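Local coordinates for protein fusion DH (Streptomyces sp. MJ635-86F5, PDB 6K97) that probably dehydrates polyketide intermediates in the biosynthesis of the macrolactam cremimycin, as an engineered fusion of a split dehydratase domain with a double hot dog fold, at residues Glu33-Ala38 against Pro245-Val250; Tyr48-Arg53 against Leu83-Ile88. One frame throughout, in Å; residues are numbered along the deposited sequence.

Contact 1. Residues Glu33-Ala38 against Pro245-Val250; sequences EHPLLA and PEAFHV
Pro35 meets Phe248 and Ala247 where a loop of the first hot dog half reaches the loop ahead of helix 252-266 in the second half, so that the contact runs between the two parts joined in this engineered fusion. The apolar packing centres on the proline. Its CG stands over the middle of the Phe248 ring in a CH-pi contact, 3.9 Å from the ring centroid. The proline CD lies 3.3 Å from Ala247 O, and its CG also packs on Ala247 CB. In geometric terms, the rigid pyrrolidine turns saturated C-H groups to both the phenyl face and Ala247 O, while the methyl of Ala247 takes up little space beside it.

The aromatic contacts lie alongside. Phe248 turns its edge toward a face of His34 in an offset edge-to-face pair, with centroids 5.8 Å apart and planes at 88°. Pro35 CD lies near the rim of one imidazole face of His34. His249 meets His34 rim to rim, CD2 to CD2 at 4.0 Å, their planes only 19° apart. In His34, CG is turned anti to the main-chain nitrogen (chi1 -168°), which carries the ring across toward these two aromatics.

Hydrogen bonds hold the two imidazoles, though none crosses the contact. Leu36 N donates to His34 ND1 at 3.2 Å from a position tilted out of the imidazole plane. His34 NE2 and His249 N both bond to Glu80 OE2 of helix 75-88, and the two nitrogens of the His249 ring bond to His84 and Ser287.

With ND1 accepting a hydrogen, NE2 of His34 probably donates to Glu80. The two loops are therefore joined directly by carbon and ring contacts, while His34 NE2 and the main-chain N of His249 are linked through the Glu80 carboxylate.

Contact 2. Residues Tyr48-Arg53 against Leu83-Ile88; sequences YLFTGR and LHAADI
Phe50 and Tyr48 pack the sheet of the first hot dog half onto its central helix, segment 48-53 of strand 48-55 lying against the last turns of helix 75-88. The short axes approach to 10.0 Å, at 139° between their N-to-C directions. Phe50 carries most of the contact. Its CE1 meets Ala85 CB at 3.6 Å, where a methyl group lets the helix backbone come near the ring. Ile88 lies at the ring's edge, with CB in the ring plane and CG1 3.9 Å from Phe50 CE2. His84 approaches more distantly, its own edge toward Phe50 CD2; its NE2 is bonded to Thr32.

With CG anti to the carbonyl carbon (chi1 -54°), the Phe50 ring leaves the strand toward the helix, bringing CE1, CZ and CE2 up against Ala85 and Ile88. Two residues away on the same face of the strand, Tyr48 brings CE2 to 4.1 Å from Ile88 CG2. Replacing Phe50 with an alanine would probably open a gap between strand and helix, leaving the Ala85 methyl without its ring partner and Ile88 with Tyr48 alone among the strand's aromatics. No hydrogen bond joins strand to helix here, so their attachment rests on the fit of hydrocarbon and ring surfaces.

Overall arrangement
From the N terminus the chain passes through loop 33-38, makes strand 39-42 and turns back along strand 48-55. It then runs on to helix 75-88, where contact 2 closes a short loop within the first hot dog half. Only much later, after the engineered junction and strand 229-235 of the second half, does segment 245-250 return to close contact 1; the shorter loop thus lies wholly within the longer one. Contact 2 ties sheet to helix inside one half, whereas contact 1 joins the two halves. They meet directly: Ala38 N probably bonds to Thr51 O at 2.8 Å, and His34 CD2 packs 3.5 Å from His84 ND1.

Contact 1. Residues Glu33-Ala38 against Pro245-Val250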
loop_
_atom_site.group_PDB
_atom_site.type_symbol
_atom_site.label_atom_id
_atom_site.label_comp_id
_atom_site.label_asym_id
_atom_site.label_seq_id
_atom_site.Cartn_x
_atom_site.Cartn_y
_atom_site.Cartn_z
ATOM N N GLU A 33 14.021 4.001 -1.025
ATOM C CA GLU A 33 15.370 3.638 -0.524
ATOM C C GLU A 33 15.410 3.888 0.977
ATOM O O GLU A 33 15.466 5.024 1.419
ATOM C CB GLU A 33 16.494 4.424 -1.232
ATOM C CG GLU A 33 16.733 3.995 -2.685
ATOM C CD GLU A 33 15.656 4.469 -3.695
ATOM O OE1 GLU A 33 15.228 5.652 -3.655
ATOM O OE2 GLU A 33 15.234 3.653 -4.560
ATOM N N HIS A 34 15.371 2.826 1.761
ATOM C CA HIS A 34 15.572 2.940 3.209
ATOM C C HIS A 34 15.950 1.595 3.750
ATOM O O HIS A 34 15.494 0.611 3.251
ATOM C CB HIS A 34 14.283 3.434 3.858
ATOM C CG HIS A 34 14.443 3.849 5.275
ATOM N ND1 HIS A 34 14.186 3.005 6.333
ATOM C CD2 HIS A 34 14.872 5.005 5.816
ATOM C CE1 HIS A 34 14.418 3.641 7.464
ATOM N NE2 HIS A 34 14.830 4.857 7.178
ATOM N N PRO A 35 16.731 1.534 4.831
ATOM C CA PRO A 35 17.105 0.215 5.371
ATOM C C PRO A 35 15.967 -0.672 5.954
ATOM O O PRO A 35 16.153 -1.869 6.035
ATOM C CB PRO A 35 18.127 0.551 6.456
ATOM C CG PRO A 35 18.691 1.883 6.032
ATOM C CD PRO A 35 17.511 2.626 5.429
ATOM N N LEU A 36 14.849 -0.096 6.389
ATOM C CA LEU A 36 13.699 -0.847 6.950
ATOM C C LEU A 36 12.412 -0.867 6.105
ATOM O O LEU A 36 11.461 -1.504 6.468
ATOM C CB LEU A 36 13.333 -0.275 8.315
ATOM C CG LEU A 36 14.508 -0.206 9.292
ATOM C CD1 LEU A 36 14.201 0.588 10.559
ATOM C CD2 LEU A 36 14.996 -1.591 9.680
ATOM N N LEU A 37 12.365 -0.152 4.986
ATOM C CA LEU A 37 11.174 -0.103 4.146
ATOM C C LEU A 37 11.564 -0.402 2.716
ATOM O O LEU A 37 12.584 0.083 2.235
ATOM C CB LEU A 37 10.517 1.257 4.243
ATOM C CG LEU A 37 10.033 1.630 5.640
ATOM C CD1 LEU A 37 9.642 3.085 5.729
ATOM C CD2 LEU A 37 8.873 0.755 6.040
ATOM N N ALA A 38 10.756 -1.214 2.047
ATOM C CA ALA A 38 10.941 -1.546 0.647
ATOM C C ALA A 38 10.091 -0.675 -0.346
ATOM O O ALA A 38 10.548 -0.402 -1.437
ATOM C CB ALA A 38 10.620 -3.019 0.452
ATOM N N PRO A 245 25.201 4.587 9.296
ATOM C CA PRO A 245 24.361 5.753 9.688
ATOM C C PRO A 245 24.042 6.710 8.528
ATOM O O PRO A 245 22.919 7.280 8.443
ATOM C CB PRO A 245 25.180 6.437 10.784
ATOM C CG PRO A 245 26.583 5.899 10.652
ATOM C CD PRO A 245 26.478 4.534 10.037
ATOM N N GLU A 246 24.942 6.776 7.563
ATOM C CA GLU A 246 24.700 7.531 6.330
ATOM C C GLU A 246 23.458 7.048 5.545
ATOM O O GLU A 246 22.891 7.788 4.694
ATOM C CB GLU A 246 25.974 7.509 5.446
ATOM C CG GLU A 246 27.180 8.237 6.056
ATOM C CD GLU A 246 27.929 7.447 7.134
ATOM O OE1 GLU A 246 27.492 6.327 7.505
ATOM O OE2 GLU A 246 28.892 7.952 7.711
ATOM N N ALA A 247 23.015 5.827 5.792
ATOM C CA ALA A 247 21.850 5.302 5.096
ATOM C C ALA A 247 20.514 5.643 5.769
ATOM O O ALA A 247 19.459 5.340 5.217
ATOM C CB ALA A 247 21.972 3.787 4.960
ATOM N N PHE A 248 20.554 6.246 6.960
ATOM C CA PHE A 248 19.337 6.572 7.664
ATOM C C PHE A 248 19.109 8.057 7.813
ATOM O O PHE A 248 20.062 8.889 7.793
ATOM C CB PHE A 248 19.439 6.073 9.099
ATOM C CG PHE A 248 19.414 4.580 9.279
ATOM C CD1 PHE A 248 18.242 3.940 9.493
ATOM C CD2 PHE A 248 20.575 3.880 9.409
ATOM C CE1 PHE A 248 18.197 2.592 9.751
ATOM C CE2 PHE A 248 20.567 2.503 9.664
ATOM C CZ PHE A 248 19.362 1.862 9.838
ATOM N N HIS A 249 17.863 8.419 8.102
ATOM C CA HIS A 249 17.607 9.815 8.499
ATOM C C HIS A 249 18.396 10.094 9.758
ATOM O O HIS A 249 19.255 10.952 9.724
ATOM C CB HIS A 249 16.137 10.122 8.588
ATOM C CG HIS A 249 15.476 9.941 7.260
ATOM N ND1 HIS A 249 15.650 10.836 6.229
ATOM C CD2 HIS A 249 14.766 8.911 6.747
ATOM C CE1 HIS A 249 14.973 10.423 5.182
ATOM N NE2 HIS A 249 14.467 9.239 5.458
ATOM N N VAL A 250 18.131 9.318 10.807
ATOM C CA VAL A 250 18.992 9.250 11.983
ATOM C C VAL A 250 19.036 7.805 12.550
ATOM O O VAL A 250 18.064 7.288 12.988
ATOM C CB VAL A 250 18.503 10.177 13.105
ATOM C CG1 VAL A 250 19.544 10.210 14.195
ATOM C CG2 VAL A 250 18.248 11.579 12.604
#

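Contact 2. Residues Tyr48-Arg53 against Leu83-Ile88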
loop_
_atom_site.group_PDB
_atom_site.type_symbol
_atom_site.label_atom_id
_atom_site.label_comp_id
_atom_site.label_asym_id
_atom_site.label_seq_id
_atom_site.Cartn_x
_atom_site.Cartn_y
_atom_site.Cartn_z
ATOM N N TYR A 48 -0.308 8.243 2.184
ATOM C CA TYR A 48 0.794 7.372 1.731
ATOM C C TYR A 48 0.793 6.016 2.457
ATOM O O TYR A 48 0.274 5.912 3.576
ATOM C CB TYR A 48 2.126 8.047 1.974
ATOM C CG TYR A 48 2.419 9.219 1.119
ATOM C CD1 TYR A 48 1.950 10.483 1.445
ATOM C CD2 TYR A 48 3.180 9.081 -0.049
ATOM C CE1 TYR A 48 2.222 11.577 0.623
ATOM C CE2 TYR A 48 3.469 10.176 -0.867
ATOM C CZ TYR A 48 2.986 11.413 -0.535
ATOM O OH TYR A 48 3.280 12.498 -1.337
ATOM N N LEU A 49 1.363 4.988 1.830
ATOM C CA LEU A 49 1.583 3.680 2.476
ATOM C C LEU A 49 3.052 3.312 2.277
ATOM O O LEU A 49 3.548 3.390 1.156
ATOM C CB LEU A 49 0.698 2.593 1.868
ATOM C CG LEU A 49 0.933 1.180 2.440
ATOM C CD1 LEU A 49 0.428 1.054 3.885
ATOM C CD2 LEU A 49 0.302 0.074 1.608
ATOM N N PHE A 50 3.750 2.928 3.338
ATOM C CA PHE A 50 5.104 2.373 3.208
ATOM C C PHE A 50 5.139 0.965 3.780
ATOM O O PHE A 50 4.501 0.710 4.804
ATOM C CB PHE A 50 6.071 3.197 3.996
ATOM C CG PHE A 50 6.026 4.640 3.661
ATOM C CD1 PHE A 50 5.087 5.457 4.213
ATOM C CD2 PHE A 50 6.912 5.164 2.776
ATOM C CE1 PHE A 50 5.058 6.805 3.913
ATOM C CE2 PHE A 50 6.866 6.517 2.440
ATOM C CZ PHE A 50 5.946 7.338 3.018
ATOM N N THR A 51 5.840 0.047 3.133
ATOM C CA THR A 51 5.860 -1.335 3.633
ATOM C C THR A 51 7.257 -1.907 3.637
ATOM O O THR A 51 8.121 -1.485 2.853
ATOM C CB THR A 51 4.968 -2.299 2.803
ATOM O OG1 THR A 51 5.590 -2.604 1.533
ATOM C CG2 THR A 51 3.605 -1.686 2.543
ATOM N N GLY A 52 7.470 -2.880 4.515
ATOM C CA GLY A 52 8.730 -3.614 4.542
ATOM C C GLY A 52 8.604 -4.874 5.348
ATOM O O GLY A 52 7.642 -5.066 6.099
ATOM N N ARG A 53 9.590 -5.738 5.181
ATOM C CA ARG A 53 9.672 -6.989 5.923
ATOM C C ARG A 53 10.662 -6.762 7.047
ATOM O O ARG A 53 11.747 -6.224 6.821
ATOM C CB ARG A 53 10.168 -8.125 5.017
ATOM C CG ARG A 53 10.194 -9.488 5.700
ATOM C CD ARG A 53 10.584 -10.603 4.735
ATOM N NE ARG A 53 10.499 -11.908 5.392
ATOM C CZ ARG A 53 11.508 -12.514 6.033
ATOM N NH1 ARG A 53 12.720 -11.956 6.098
ATOM N NH2 ARG A 53 11.319 -13.695 6.607
ATOM N N LEU A 83 10.252 9.554 10.349
ATOM C CA LEU A 83 11.100 10.491 9.626
ATOM C C LEU A 83 11.085 10.162 8.131
ATOM O O LEU A 83 10.921 11.078 7.322
ATOM C CB LEU A 83 12.532 10.508 10.169
ATOM C CG LEU A 83 12.613 11.139 11.583
ATOM C CD1 LEU A 83 13.971 10.891 12.219
ATOM C CD2 LEU A 83 12.295 12.630 11.564
ATOM N N HIS A 84 11.161 8.882 7.758
ATOM C CA HIS A 84 11.113 8.547 6.344
ATOM C C HIS A 84 9.759 8.952 5.738
ATOM O O HIS A 84 9.684 9.618 4.679
ATOM C CB HIS A 84 11.402 7.091 6.084
ATOM C CG HIS A 84 11.716 6.804 4.660
ATOM N ND1 HIS A 84 12.890 7.216 4.058
ATOM C CD2 HIS A 84 10.977 6.228 3.681
ATOM C CE1 HIS A 84 12.875 6.874 2.779
ATOM N NE2 HIS A 84 11.721 6.294 2.521
ATOM N N ALA A 85 8.690 8.630 6.431
ATOM C CA ALA A 85 7.390 9.059 5.932
ATOM C C ALA A 85 7.331 10.578 5.800
ATOM O O ALA A 85 6.818 11.114 4.828
ATOM C CB ALA A 85 6.314 8.555 6.855
ATOM N N ALA A 86 7.845 11.279 6.818
ATOM C CA ALA A 86 7.803 12.738 6.819
ATOM C C ALA A 86 8.511 13.298 5.579
ATOM O O ALA A 86 7.972 14.147 4.863
ATOM C CB ALA A 86 8.417 13.281 8.088
ATOM N N ASP A 87 9.690 12.779 5.335
ATOM C CA ASP A 87 10.465 13.160 4.237
ATOM C C ASP A 87 9.700 12.922 2.899
ATOM O O ASP A 87 9.561 13.831 2.099
ATOM C CB ASP A 87 11.776 12.407 4.293
ATOM C CG ASP A 87 12.705 12.751 3.150
ATOM O OD1 ASP A 87 12.791 13.911 2.802
ATOM O OD2 ASP A 87 13.342 11.839 2.583
ATOM N N ILE A 88 9.127 11.750 2.690
ATOM C CA ILE A 88 8.497 11.506 1.408
ATOM C C ILE A 88 7.252 12.357 1.215
ATOM O O ILE A 88 6.950 12.799 0.092
ATOM C CB ILE A 88 8.170 10.029 1.261
ATOM C CG1 ILE A 88 9.464 9.180 1.315
ATOM C CG2 ILE A 88 7.427 9.758 -0.017
ATOM C CD1 ILE A 88 10.462 9.521 0.241
#